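Spydx (Streptococcus pyogenes, PDB 2J43) binds alpha-glucans such as host lung glycogen through its family 41 carbohydrate-binding modules, part of a cell-wall pullulanase that probably hydrolyses alpha-1,6-glucosidic linkages. Local coordinates at residues V25-D30 against V57-H63; W36-A40 against L70-G76; D126-V130 against L175-K179; A167-L173 against D190-L196; V202-D206 against N214-I218. All coordinates share one frame; numbering follows the deposited sequence. Where two conformers were deposited one is given.

Interaction 1 of 5, residues V25-D30 against V57-H63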
# COMPACT_ATOMS: atom_id res chain seq x y z
N VAL A 25 5.18 -21.35 3.16
CA VAL A 25 4.01 -20.79 2.50
C VAL A 25 2.96 -21.83 2.10
O VAL A 25 3.28 -22.97 1.78
CB VAL A 25 4.41 -19.96 1.25
CG1 VAL A 25 5.28 -18.80 1.65
CG2 VAL A 25 5.16 -20.82 0.24
N TRP A 26 1.71 -21.40 2.15
CA TRP A 26 0.60 -22.20 1.68
C TRP A 26 -0.52 -21.35 1.13
O TRP A 26 -0.38 -20.12 1.00
CB TRP A 26 0.16 -23.15 2.76
CG TRP A 26 -0.42 -22.58 4.06
CD1 TRP A 26 -1.73 -22.59 4.40
CD2 TRP A 26 0.28 -22.01 5.21
NE1 TRP A 26 -1.90 -22.06 5.65
CE2 TRP A 26 -0.70 -21.72 6.19
CE3 TRP A 26 1.61 -21.74 5.52
CZ2 TRP A 26 -0.40 -21.16 7.43
CZ3 TRP A 26 1.90 -21.18 6.75
CH2 TRP A 26 0.90 -20.89 7.68
N GLY A 27 -1.64 -21.96 0.79
CA GLY A 27 -2.67 -21.23 0.08
C GLY A 27 -2.34 -21.13 -1.40
O GLY A 27 -1.81 -22.05 -2.00
N ASP A 28 -2.65 -19.98 -1.98
CA ASP A 28 -2.64 -19.82 -3.44
C ASP A 28 -1.26 -19.45 -3.97
O ASP A 28 -1.09 -18.51 -4.72
CB ASP A 28 -3.70 -18.78 -3.86
CG ASP A 28 -5.10 -19.23 -3.52
OD1 ASP A 28 -5.38 -20.46 -3.59
OD2 ASP A 28 -5.96 -18.44 -3.16
N VAL A 29 -0.27 -20.22 -3.56
CA VAL A 29 1.10 -20.12 -3.99
C VAL A 29 1.36 -21.24 -5.03
O VAL A 29 0.60 -22.23 -5.07
CB VAL A 29 2.10 -20.18 -2.79
CG1 VAL A 29 1.89 -19.01 -1.87
CG2 VAL A 29 1.98 -21.45 -1.99
N ASP A 30 2.38 -21.05 -5.85
CA ASP A 30 2.72 -22.01 -6.89
C ASP A 30 3.16 -23.34 -6.31
O ASP A 30 2.78 -24.41 -6.80
CB ASP A 30 3.76 -21.41 -7.82
CG ASP A 30 4.04 -22.29 -9.01
OD1 ASP A 30 3.06 -22.62 -9.69
OD2 ASP A 30 5.15 -22.70 -9.28
N VAL A 57 7.53 -14.47 -3.78
CA VAL A 57 6.90 -15.78 -3.60
C VAL A 57 6.07 -16.06 -4.87
O VAL A 57 5.10 -15.37 -5.13
CB VAL A 57 5.97 -15.82 -2.41
CG1 VAL A 57 5.31 -17.21 -2.30
CG2 VAL A 57 6.70 -15.49 -1.08
N PRO A 58 6.44 -17.07 -5.67
CA PRO A 58 5.63 -17.42 -6.83
C PRO A 58 4.21 -17.80 -6.41
O PRO A 58 4.00 -18.56 -5.47
CB PRO A 58 6.38 -18.63 -7.44
CG PRO A 58 7.78 -18.42 -7.00
CD PRO A 58 7.64 -17.91 -5.59
N LEU A 59 3.24 -17.27 -7.15
CA LEU A 59 1.83 -17.50 -6.88
C LEU A 59 1.20 -18.52 -7.81
O LEU A 59 1.72 -18.80 -8.86
CB LEU A 59 1.02 -16.21 -6.99
CG LEU A 59 1.36 -15.12 -5.97
CD1 LEU A 59 0.52 -13.89 -6.24
CD2 LEU A 59 1.17 -15.63 -4.51
N ALA A 60 0.08 -19.06 -7.40
CA ALA A 60 -0.62 -20.08 -8.17
C ALA A 60 -0.97 -19.56 -9.55
O ALA A 60 -1.35 -18.41 -9.71
CB ALA A 60 -1.83 -20.50 -7.46
N ALA A 61 -0.95 -20.45 -10.53
CA ALA A 61 -1.30 -20.10 -11.91
C ALA A 61 -2.74 -19.64 -12.04
O ALA A 61 -3.04 -18.82 -12.92
CB ALA A 61 -1.04 -21.29 -12.83
N LYS A 62 -3.62 -20.18 -11.21
CA LYS A 62 -5.02 -19.78 -11.20
C LYS A 62 -5.56 -19.68 -9.77
O LYS A 62 -5.04 -20.32 -8.86
CB LYS A 62 -5.86 -20.78 -12.01
CG LYS A 62 -5.87 -22.17 -11.41
CD LYS A 62 -5.79 -23.28 -12.45
CE LYS A 62 -5.36 -24.59 -11.83
NZ LYS A 62 -3.88 -24.72 -11.84
N HIS A 63 -6.59 -18.87 -9.59
CA HIS A 63 -7.29 -18.65 -8.33
C HIS A 63 -6.39 -18.08 -7.24
O HIS A 63 -6.14 -18.74 -6.23
CB HIS A 63 -8.05 -19.90 -7.86
CG HIS A 63 -8.90 -20.51 -8.95
ND1 HIS A 63 -8.65 -21.77 -9.47
CD2 HIS A 63 -9.98 -20.03 -9.61
CE1 HIS A 63 -9.54 -22.03 -10.42
NE2 HIS A 63 -10.37 -21.00 -10.51
O HOH W 1 -4.91 -21.58 -6.24
O HOH W 2 0.34 -23.02 -10.04
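Val29 and Leu59 form a single beta bridge where strands 21-27 and 53-58, which belong to the two different sheets of the first module's beta-sandwich, run out side by side. Ala60 N donates to Asp28 O at 3.0 Å and Asp30 N to Pro58 O at 3.0 Å, both nearly straight at the hydrogen. Asp28 itself, the centre of an inverse gamma turn, sends its side chain across to the backbone at His63. Its CB lies 3.4 Å from His63 O. Next along, CG comes within 2.9 Å of His63 O; this oxygen is close to both carboxylate oxygens as well, all of them acceptors, so the approach is no hydrogen bond. At the tip the two oxygens find other partners. OD2 takes the backbone N-H groups of Gln65 and Gln66, while OD1 and Lys62 O both lie within hydrogen-bonding distance of water 1. Behind these polar groups Val29 is buried. With CG1 beside its own backbone N (chi1 -63°), that methyl meets Val57 CG1 at 3.9 Å. At the outer end, water 2 donates to Asp30 OD1 and accepts from Ala61 N at 2.9 Å.

Interaction 2 of 5, residues W36-A40 against L70-G76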
# COMPACT_ATOMS: atom_id res chain seq x y z
N TRP A 36 8.50 -30.24 6.71
CA TRP A 36 8.80 -29.31 7.77
C TRP A 36 10.12 -29.63 8.49
O TRP A 36 10.31 -30.80 8.82
CB TRP A 36 7.65 -29.31 8.81
CG TRP A 36 7.86 -28.42 9.93
CD1 TRP A 36 8.33 -28.77 11.18
CD2 TRP A 36 7.52 -27.05 10.00
NE1 TRP A 36 8.37 -27.66 11.99
CE2 TRP A 36 7.83 -26.60 11.30
CE3 TRP A 36 7.01 -26.13 9.09
CZ2 TRP A 36 7.66 -25.29 11.69
CZ3 TRP A 36 6.81 -24.84 9.49
CH2 TRP A 36 7.12 -24.42 10.78
N PRO A 37 10.95 -28.65 8.83
CA PRO A 37 10.86 -27.22 8.50
C PRO A 37 11.72 -26.84 7.29
O PRO A 37 11.65 -25.72 6.83
CB PRO A 37 11.41 -26.56 9.78
CG PRO A 37 12.54 -27.50 10.20
CD PRO A 37 12.03 -28.87 9.80
N ASN A 38 12.47 -27.79 6.79
CA ASN A 38 13.56 -27.40 5.87
C ASN A 38 13.07 -27.09 4.46
O ASN A 38 13.77 -26.40 3.68
CB ASN A 38 14.66 -28.46 5.86
CG ASN A 38 15.38 -28.56 7.19
OD1 ASN A 38 15.47 -27.57 7.96
ND2 ASN A 38 15.93 -29.72 7.46
N GLY A 39 11.84 -27.49 4.13
CA GLY A 39 11.24 -27.12 2.87
C GLY A 39 10.86 -25.67 2.67
O GLY A 39 10.40 -25.32 1.59
N ALA A 40 10.97 -24.86 3.69
CA ALA A 40 10.67 -23.42 3.54
C ALA A 40 11.60 -22.77 2.51
O ALA A 40 12.71 -23.32 2.24
CB ALA A 40 10.85 -22.72 4.90
N LEU A 70 4.37 -18.33 7.24
CA LEU A 70 5.00 -18.14 8.53
C LEU A 70 6.50 -18.07 8.31
O LEU A 70 6.97 -18.48 7.26
CB LEU A 70 4.63 -19.25 9.52
CG LEU A 70 5.07 -20.65 9.14
CD1 LEU A 70 6.51 -20.87 9.63
CD2 LEU A 70 4.17 -21.75 9.70
N ILE A 71 7.21 -17.59 9.32
CA ILE A 71 8.68 -17.57 9.32
C ILE A 71 9.09 -18.60 10.34
O ILE A 71 8.66 -18.55 11.52
CB ILE A 71 9.28 -16.16 9.67
CG1 ILE A 71 8.89 -15.16 8.59
CG2 ILE A 71 10.82 -16.22 9.80
CD1 ILE A 71 9.34 -13.77 8.84
N ASN A 72 9.93 -19.54 9.93
CA ASN A 72 10.43 -20.59 10.81
C ASN A 72 11.93 -20.51 10.89
O ASN A 72 12.54 -19.63 10.29
CB ASN A 72 9.95 -22.00 10.39
CG ASN A 72 10.55 -22.53 9.05
OD1 ASN A 72 11.53 -22.01 8.57
ND2 ASN A 72 10.02 -23.67 8.54
N ASN A 73 12.49 -21.40 11.70
CA ASN A 73 13.93 -21.60 11.70
C ASN A 73 14.26 -23.06 11.56
O ASN A 73 13.39 -23.93 11.49
CB ASN A 73 14.57 -20.95 12.91
CG ASN A 73 14.15 -21.60 14.22
OD1 ASN A 73 13.63 -22.73 14.23
ND2 ASN A 73 14.39 -20.89 15.32
N LYS A 74 15.54 -23.37 11.43
CA LYS A 74 15.93 -24.72 11.10
C LYS A 74 15.73 -25.69 12.29
O LYS A 74 15.61 -26.89 12.07
CB LYS A 74 17.34 -24.75 10.49
CG LYS A 74 18.40 -24.29 11.41
CD LYS A 74 19.82 -24.38 10.75
CE LYS A 74 20.78 -23.53 11.57
NZ LYS A 74 21.19 -24.15 12.86
N ALA A 75 15.62 -25.17 13.51
CA ALA A 75 15.19 -25.95 14.67
C ALA A 75 13.71 -26.30 14.65
O ALA A 75 13.24 -27.09 15.50
CB ALA A 75 15.50 -25.22 15.95
N GLY A 76 12.95 -25.77 13.68
CA GLY A 76 11.54 -26.07 13.55
C GLY A 76 10.58 -25.21 14.34
O GLY A 76 9.41 -25.58 14.50
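Pro37 O is gripped by two N-H groups. Asn72 ND2 reaches it from strand 66-73 at 3.1 Å, lying in the carbonyl plane on a lone pair, although the oxygen itself is tilted from the amide plane of Asn72. The second donor is Ala40 N, whose weak bond closes the type I turn from Pro37 to Ala40. The Asn72 side chain gets there because its CG sits between the backbone N and the carbonyl carbon (chi1 68°), which raises the amide off the strand toward the loop. The same ND2 lies over the six-membered part of the Trp36 indole, 3.5 Å from CZ3 and offset toward the rim, with ring and amide planes 74° apart. Pro37 CB, following a cis peptide bond, covers that same face. Strand 66-73 lies next to strand 21-27 in the four-stranded antiparallel sheet of the first module's beta-sandwich, and Trp36 meets Trp24 of that neighbour edge to face. Aromatic side chains commonly serve as platforms for sugar rings in carbohydrate-binding modules, and the exposed Trp36 is consistent with such a role. Around its edge, Trp36 is met near the ring plane by Leu70 CD1, 3.8 Å from CH2, and by Gly76 O. The indole NE1 makes a weak, bent bond to Gly76 O, 3.4 Å long and 131° at the hydrogen. Gly76 ends the type I turn from Asn73, whose carbonyl O accepts from Gly76 N, and its positive phi suits glycine. Against this turn rests the Pro37 ring, with CG 3.8 Å from Gly76 CA.

Interaction 3 of 5, residues D126-V130 against L175-K179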
# COMPACT_ATOMS: atom_id res chain seq x y z
N ASP A 126 0.52 18.45 -14.73
CA ASP A 126 0.84 19.87 -14.64
C ASP A 126 -0.42 20.66 -14.30
O ASP A 126 -1.47 20.48 -14.90
CB ASP A 126 1.39 20.42 -15.96
CG ASP A 126 2.86 20.08 -16.19
OD1 ASP A 126 3.55 19.61 -15.27
OD2 ASP A 126 3.38 20.33 -17.32
N ASN A 127 -0.25 21.56 -13.34
CA ASN A 127 -1.29 22.50 -12.90
C ASN A 127 -2.51 21.85 -12.25
O ASN A 127 -3.55 22.49 -12.05
CB ASN A 127 -1.69 23.44 -14.02
CG ASN A 127 -0.50 24.15 -14.65
OD1 ASN A 127 -0.28 24.04 -15.86
ND2 ASN A 127 0.31 24.78 -13.84
N LEU A 128 -2.41 20.58 -11.90
CA LEU A 128 -3.44 19.95 -11.07
C LEU A 128 -3.07 20.20 -9.60
O LEU A 128 -1.88 20.28 -9.27
CB LEU A 128 -3.50 18.45 -11.36
CG LEU A 128 -3.92 18.08 -12.78
CD1 LEU A 128 -4.18 16.54 -12.85
CD2 LEU A 128 -5.08 18.84 -13.35
N ALA A 129 -4.06 20.29 -8.72
CA ALA A 129 -3.79 20.56 -7.30
C ALA A 129 -4.82 19.86 -6.46
O ALA A 129 -5.89 19.50 -6.97
CB ALA A 129 -3.86 22.05 -7.01
N VAL A 130 -4.55 19.76 -5.18
CA VAL A 130 -5.46 19.11 -4.23
C VAL A 130 -5.97 20.17 -3.27
O VAL A 130 -5.19 20.81 -2.58
CB VAL A 130 -4.79 17.98 -3.43
CG1 VAL A 130 -5.90 17.24 -2.61
CG2 VAL A 130 -4.05 17.04 -4.36
N LEU A 175 -8.28 19.40 -8.36
CA LEU A 175 -8.54 20.58 -9.20
C LEU A 175 -7.65 20.65 -10.41
O LEU A 175 -6.50 20.17 -10.38
CB LEU A 175 -8.31 21.85 -8.39
CG LEU A 175 -8.99 21.95 -7.02
CD1 LEU A 175 -8.75 23.35 -6.41
CD2 LEU A 175 -10.47 21.61 -7.17
N ASP A 176 -8.18 21.23 -11.48
CA ASP A 176 -7.37 21.56 -12.63
C ASP A 176 -7.31 23.07 -12.77
O ASP A 176 -8.25 23.70 -13.21
CB ASP A 176 -7.96 20.88 -13.86
CG ASP A 176 -7.15 21.12 -15.10
OD1 ASP A 176 -6.24 21.99 -15.06
OD2 ASP A 176 -7.40 20.49 -16.17
N LYS A 177 -6.20 23.65 -12.35
CA LYS A 177 -6.05 25.12 -12.32
C LYS A 177 -5.92 25.76 -13.71
O LYS A 177 -5.94 26.98 -13.80
CB LYS A 177 -4.84 25.49 -11.51
CG LYS A 177 -4.88 24.99 -10.07
CD LYS A 177 -3.79 25.56 -9.19
CE LYS A 177 -2.39 25.31 -9.74
NZ LYS A 177 -1.30 25.88 -8.89
N SER A 178 -5.78 24.95 -14.76
CA SER A 178 -5.74 25.47 -16.12
C SER A 178 -7.13 25.88 -16.59
O SER A 178 -7.30 26.65 -17.56
CB SER A 178 -5.13 24.43 -17.05
OG SER A 178 -6.06 23.42 -17.37
N LYS A 179 -8.16 25.43 -15.86
CA LYS A 179 -9.53 25.72 -16.22
C LYS A 179 -10.11 26.92 -15.50
O LYS A 179 -9.45 27.51 -14.67
CB LYS A 179 -10.41 24.49 -15.93
CG LYS A 179 -9.90 23.21 -16.54
CD LYS A 179 -9.86 23.32 -18.06
CE LYS A 179 -10.23 22.06 -18.78
NZ LYS A 179 -9.16 21.07 -18.72
O HOH W 3 -3.75 21.36 -16.10
O HOH W 4 0.93 25.27 -10.88
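Ala129 and Leu175 form the tight part of this contact, a hydrogen-bonded antiparallel pair. Leu175 N donates to Ala129 O at 2.8 Å, and Ala129 N returns a bond to Leu175 O. One step further out, Leu128 faces Asp176 in a non-hydrogen-bonded pair. The two side chains slant across each other, Leu128 CD2 touching Asp176 CG at 3.5 Å, and Leu128 CA brings its hydrogen to Leu175 O at 3.1 Å. Lys177 N then closes the ladder on Asn127 O.

Beyond this point the contact becomes polar and bridged by water. Asp176, with CG turned away from its own backbone N (chi1 -177°), offers OD1 to Ser178 N at 3.0 Å and to Ser178 OG at 2.7 Å, both from the same face of the carboxylate. Water 3 ties that oxygen to Asp126 O, and OD2 takes a salt bridge from Lys179 NZ, which stands above the carboxylate plane. These donors would favour the ionised form of Asp176. Water 4 links Asn127 ND2 with Lys177 NZ, whose other partners, Asp148 and Asn145, are weak. Strands 128-134 and 170-176 are neighbours in the second module's beta-sandwich, and the latter ends in an Asx turn set within a type I beta turn.

Interaction 4 of 5, residues A167-L173 against D190-L196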
# COMPACT_ATOMS: atom_id res chain seq x y z
N ALA A 167 -7.40 13.59 14.33
CA ALA A 167 -8.17 13.63 13.09
C ALA A 167 -9.05 12.39 12.92
O ALA A 167 -8.61 11.25 13.15
CB ALA A 167 -7.23 13.80 11.87
N ASN A 168 -10.28 12.62 12.49
CA ASN A 168 -11.23 11.54 12.14
C ASN A 168 -11.63 11.49 10.68
O ASN A 168 -11.87 10.41 10.17
CB ASN A 168 -12.54 11.70 12.91
CG ASN A 168 -12.35 11.59 14.40
OD1 ASN A 168 -11.73 10.64 14.89
ND2 ASN A 168 -12.88 12.56 15.13
N GLU A 169 -11.77 12.66 10.03
CA GLU A 169 -12.31 12.75 8.68
C GLU A 169 -11.59 13.84 7.86
O GLU A 169 -11.26 14.88 8.41
CB GLU A 169 -13.81 13.04 8.77
CG GLU A 169 -14.57 12.69 7.51
CD GLU A 169 -16.09 12.69 7.73
OE1 GLU A 169 -16.55 12.05 8.70
OE2 GLU A 169 -16.80 13.32 6.91
N ILE A 170 -11.27 13.53 6.61
CA ILE A 170 -10.68 14.51 5.69
C ILE A 170 -11.57 14.61 4.48
O ILE A 170 -12.19 13.64 4.08
CB ILE A 170 -9.21 14.12 5.28
CG1 ILE A 170 -8.56 15.16 4.35
CG2 ILE A 170 -9.17 12.80 4.52
CD1 ILE A 170 -7.09 14.82 4.00
N GLY A 171 -11.62 15.80 3.90
CA GLY A 171 -12.26 16.01 2.63
C GLY A 171 -11.20 16.61 1.71
O GLY A 171 -10.28 17.31 2.14
N PHE A 172 -11.35 16.29 0.45
CA PHE A 172 -10.49 16.86 -0.56
C PHE A 172 -11.12 16.81 -1.94
O PHE A 172 -12.14 16.18 -2.20
CB PHE A 172 -9.11 16.16 -0.53
CG PHE A 172 -9.12 14.71 -0.89
CD1 PHE A 172 -8.89 14.27 -2.21
CD2 PHE A 172 -9.35 13.76 0.07
CE1 PHE A 172 -8.90 12.91 -2.50
CE2 PHE A 172 -9.32 12.39 -0.26
CZ PHE A 172 -9.10 12.01 -1.54
N LEU A 173 -10.50 17.53 -2.87
CA LEU A 173 -10.96 17.54 -4.24
C LEU A 173 -9.78 17.71 -5.14
O LEU A 173 -8.85 18.40 -4.80
CB LEU A 173 -11.97 18.67 -4.46
CG LEU A 173 -12.85 18.52 -5.69
CD1 LEU A 173 -13.69 17.25 -5.79
CD2 LEU A 173 -13.79 19.75 -5.88
N ASP A 190 -17.15 16.05 -3.74
CA ASP A 190 -16.09 16.05 -2.75
C ASP A 190 -15.71 14.63 -2.36
O ASP A 190 -16.59 13.79 -2.11
CB ASP A 190 -16.56 16.73 -1.51
CG ASP A 190 -16.66 18.25 -1.64
OD1 ASP A 190 -16.08 18.85 -2.58
OD2 ASP A 190 -17.24 18.92 -0.74
N TYR A 191 -14.42 14.37 -2.28
CA TYR A 191 -13.93 13.11 -1.72
C TYR A 191 -13.89 13.19 -0.23
O TYR A 191 -13.38 14.13 0.33
CB TYR A 191 -12.52 12.84 -2.20
CG TYR A 191 -12.38 12.59 -3.65
CD1 TYR A 191 -12.83 11.42 -4.20
CD2 TYR A 191 -11.79 13.53 -4.49
CE1 TYR A 191 -12.70 11.16 -5.55
CE2 TYR A 191 -11.62 13.30 -5.80
CZ TYR A 191 -12.10 12.13 -6.38
OH TYR A 191 -11.95 11.96 -7.72
N LEU A 192 -14.39 12.16 0.44
CA LEU A 192 -14.41 12.11 1.89
C LEU A 192 -13.74 10.82 2.34
O LEU A 192 -13.98 9.76 1.75
CB LEU A 192 -15.87 12.15 2.37
CG LEU A 192 -16.38 13.39 3.11
CD1 LEU A 192 -15.81 14.76 2.62
CD2 LEU A 192 -17.94 13.40 3.10
N PHE A 193 -12.91 10.92 3.36
CA PHE A 193 -12.25 9.73 3.91
C PHE A 193 -12.19 9.77 5.40
O PHE A 193 -11.74 10.71 5.99
CB PHE A 193 -10.83 9.58 3.33
CG PHE A 193 -10.17 8.27 3.68
CD1 PHE A 193 -10.61 7.09 3.09
CD2 PHE A 193 -9.11 8.24 4.55
CE1 PHE A 193 -10.00 5.88 3.43
CE2 PHE A 193 -8.49 7.03 4.88
CZ PHE A 193 -8.93 5.87 4.31
N LYS A 194 -12.60 8.67 6.04
CA LYS A 194 -12.63 8.62 7.50
C LYS A 194 -12.10 7.30 8.09
O LYS A 194 -12.51 6.93 9.19
CB LYS A 194 -14.08 8.86 7.99
CG LYS A 194 -15.11 7.90 7.43
CD LYS A 194 -16.28 7.68 8.41
CE LYS A 194 -17.32 8.77 8.37
NZ LYS A 194 -18.60 8.33 9.05
N GLU A 195 -11.23 6.60 7.38
CA GLU A 195 -10.57 5.41 7.93
C GLU A 195 -9.10 5.71 8.25
O GLU A 195 -8.21 4.96 7.87
CB GLU A 195 -10.68 4.21 6.95
CG GLU A 195 -11.98 4.05 6.16
CD GLU A 195 -12.01 2.78 5.30
OE1 GLU A 195 -11.15 2.56 4.40
OE2 GLU A 195 -12.92 1.96 5.55
N LEU A 196 -8.82 6.82 8.93
CA LEU A 196 -7.42 7.24 9.13
C LEU A 196 -6.55 6.35 10.05
O LEU A 196 -5.32 6.49 10.06
CB LEU A 196 -7.34 8.67 9.64
CG LEU A 196 -8.00 9.76 8.79
CD1 LEU A 196 -8.05 11.08 9.60
CD2 LEU A 196 -7.27 9.98 7.48
O HOH W 5 -10.43 8.24 11.04
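Ile170 with Phe193 and Phe172 with Tyr191 are hydrogen-bonded antiparallel pairs, each joined by two backbone bonds. Ile170 N reaches Phe193 O at 2.9 Å, and Tyr191 N reaches Phe172 O at 2.9 Å. Between them, Gly171 opposes Leu192, and the missing side chain leaves room for Leu192 CD1, 3.8 Å from Gly171 CA.

Aromatic contacts lie on the inner face. Phe172 is wedged over its own backbone (chi1 65°), which lays its ring beneath Tyr191, whose CB stands over the ring centre, 3.6 Å from the centroid. The two rings are near parallel at 23° but slid apart, so they scarcely overlap.

Strand 191-193 is an edge strand of the second module's seven-stranded mixed sheet, which folds over on itself as in a beta-sandwich, so that its two outer strands pack face to face. Val202 and Val204 of strand 201-205, at the other edge, thus meet Phe193, Phe172 and Tyr191 across the core.

Apolar contacts continue past the strands with Ala167 CB on Leu196 CD1 at 3.6 Å.

Among the charged groups, Glu169 and Lys194 lie alongside, pointing the same way. Glu169 OE1 is 4.3 Å from Lys194 NZ, beyond a salt bridge, while OE2 pairs with Lys134. Water 5 donates to Asn168 O at 2.7 Å and accepts from Leu196 N.

Interaction 5 of 5, residues V202-D206 against N214-I218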
# COMPACT_ATOMS: atom_id res chain seq x y z
N VAL A 202 -4.35 6.89 0.45
CA VAL A 202 -5.53 6.72 -0.35
C VAL A 202 -5.25 6.96 -1.81
O VAL A 202 -4.21 7.51 -2.22
CB VAL A 202 -6.71 7.56 0.16
CG1 VAL A 202 -7.07 7.20 1.62
CG2 VAL A 202 -6.43 9.04 0.03
N PHE A 203 -6.19 6.53 -2.64
CA PHE A 203 -5.99 6.43 -4.06
C PHE A 203 -7.24 6.89 -4.76
O PHE A 203 -8.34 6.40 -4.48
CB PHE A 203 -5.66 4.99 -4.46
CG PHE A 203 -4.50 4.45 -3.70
CD1 PHE A 203 -3.24 4.47 -4.23
CD2 PHE A 203 -4.66 3.99 -2.41
CE1 PHE A 203 -2.14 4.04 -3.45
CE2 PHE A 203 -3.59 3.54 -1.66
CZ PHE A 203 -2.33 3.58 -2.19
N VAL A 204 -7.08 7.90 -5.61
CA VAL A 204 -8.15 8.39 -6.49
C VAL A 204 -7.68 8.47 -7.91
O VAL A 204 -6.47 8.46 -8.18
CB VAL A 204 -8.74 9.78 -6.04
CG1 VAL A 204 -9.61 9.62 -4.77
CG2 VAL A 204 -7.67 10.77 -5.85
N LYS A 205 -8.61 8.42 -8.87
CA LYS A 205 -8.23 8.40 -10.25
C LYS A 205 -9.23 9.11 -11.18
O LYS A 205 -10.42 9.15 -10.86
CB LYS A 205 -8.11 6.95 -10.76
CG LYS A 205 -9.33 6.07 -10.55
CD LYS A 205 -9.08 4.67 -11.18
CE LYS A 205 -10.23 3.72 -10.98
NZ LYS A 205 -11.48 4.09 -11.74
N ASP A 206 -8.72 9.66 -12.28
CA ASP A 206 -9.52 10.16 -13.38
C ASP A 206 -10.65 11.08 -12.88
O ASP A 206 -10.38 12.06 -12.15
CB ASP A 206 -10.00 8.94 -14.21
CG ASP A 206 -8.85 8.08 -14.69
OD1 ASP A 206 -7.95 8.62 -15.35
OD2 ASP A 206 -8.76 6.89 -14.43
N ASN A 214 -6.69 1.35 -1.47
CA ASN A 214 -5.69 0.49 -2.10
C ASN A 214 -5.44 0.85 -3.53
O ASN A 214 -6.32 1.41 -4.19
CB ASN A 214 -6.16 -0.98 -2.01
CG ASN A 214 -7.46 -1.23 -2.78
OD1 ASN A 214 -8.57 -1.10 -2.21
ND2 ASN A 214 -7.35 -1.51 -4.03
N PRO A 215 -4.25 0.55 -4.04
CA PRO A 215 -3.88 0.95 -5.39
C PRO A 215 -4.47 0.12 -6.51
O PRO A 215 -4.18 0.41 -7.66
CB PRO A 215 -2.35 0.81 -5.38
CG PRO A 215 -2.10 -0.24 -4.42
CD PRO A 215 -3.12 -0.10 -3.33
N TYR A 216 -5.30 -0.87 -6.17
CA TYR A 216 -6.00 -1.69 -7.15
C TYR A 216 -7.37 -1.12 -7.45
O TYR A 216 -8.08 -1.65 -8.31
CB TYR A 216 -6.08 -3.14 -6.66
CG TYR A 216 -4.70 -3.65 -6.40
CD1 TYR A 216 -3.87 -4.03 -7.43
CD2 TYR A 216 -4.17 -3.65 -5.11
CE1 TYR A 216 -2.58 -4.45 -7.21
CE2 TYR A 216 -2.86 -4.06 -4.89
CZ TYR A 216 -2.06 -4.43 -5.94
OH TYR A 216 -0.74 -4.81 -5.77
N TYR A 217 -7.76 -0.05 -6.76
CA TYR A 217 -9.08 0.59 -6.93
C TYR A 217 -10.21 -0.44 -6.71
O TYR A 217 -11.18 -0.47 -7.46
CB TYR A 217 -9.21 1.34 -8.28
CG TYR A 217 -8.02 2.25 -8.53
CD1 TYR A 217 -7.91 3.45 -7.86
CD2 TYR A 217 -7.01 1.91 -9.43
CE1 TYR A 217 -6.81 4.29 -8.07
CE2 TYR A 217 -5.94 2.73 -9.67
CZ TYR A 217 -5.83 3.91 -8.93
OH TYR A 217 -4.73 4.71 -9.12
N ILE A 218 -10.08 -1.23 -5.66
CA ILE A 218 -11.13 -2.16 -5.21
C ILE A 218 -11.90 -1.59 -4.04
O ILE A 218 -11.33 -1.27 -3.01
CB ILE A 218 -10.53 -3.54 -4.84
CG1 ILE A 218 -9.66 -4.06 -5.98
CG2 ILE A 218 -11.68 -4.56 -4.50
CD1 ILE A 218 -10.43 -4.40 -7.33
O HOH W 6 -4.17 6.67 -7.36
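Phe203 lays one ring face against the backbone of Asn214 and Pro215. Pro215 N stands over the ring centre, Asn214 C lies toward the rim at 3.4 Å from CD2, and Pro215 CD makes a CH-pi contact 4.1 Å from the centroid. The Phe203 and Pro215 side chains run alongside and point the same way, bringing Phe203 CE1 to Pro215 CB at 3.8 Å. Tyr217 is turned quite differently, reaching back from the loop toward the strand. Its CE1 approaches Phe203 CB obliquely at 3.9 Å, and its ring is held between two layers. On one face, toward the rim, is Pro215 C; on the other, the aliphatic chain of Lys205 passes over the ring, with CD above its centre, 3.6 Å from the centroid and 7° off the normal. Strand 201-205 is an edge strand of the second module's beta-sandwich sheet, and residues 214-218, near the C-terminus, fold back over it in a type I turn from Asn214 to Tyr217. Tyr216 of the turn touches Met92, and Tyr106 packs on the Phe203 ring with planes at about 50°, so both segments meet earlier parts of the chain. Lys205 runs straight over the Tyr217 ring and bends at its last torsion (chi4 69°). The bend lifts NZ off the face and past the ring's rim, toward a salt bridge with Asp208; at 5.5 Å from the Tyr217 centroid, the ammonium adds at most a weak cation-pi attraction. Tyr217 OH is 2.7 Å from water 6, which also lies 3.0 Å from Val204 O.

The five contacts fall into two groups, one for each module. Interactions 1 and 2 belong to the first; their centres are 19 Å apart, and they meet where Trp26 CZ3 packs on Leu70 CD2 at 3.8 Å. Interactions 3, 4 and 5 share the seven-stranded sheet of the second. Interactions 3 and 4 both use strand 170-176 and touch through Val130 and Phe172, whereas 4 and 5 join the sheet's outer strands across the core, Phe193 CZ meeting Val202 CG1 at 3.5 Å. Interaction 5 approaches the first module, about 9 Å from interaction 1 between nearest atoms. The probable glucan-binding surface at interaction 2 lies far off, its centre 53 Å from that of interaction 3.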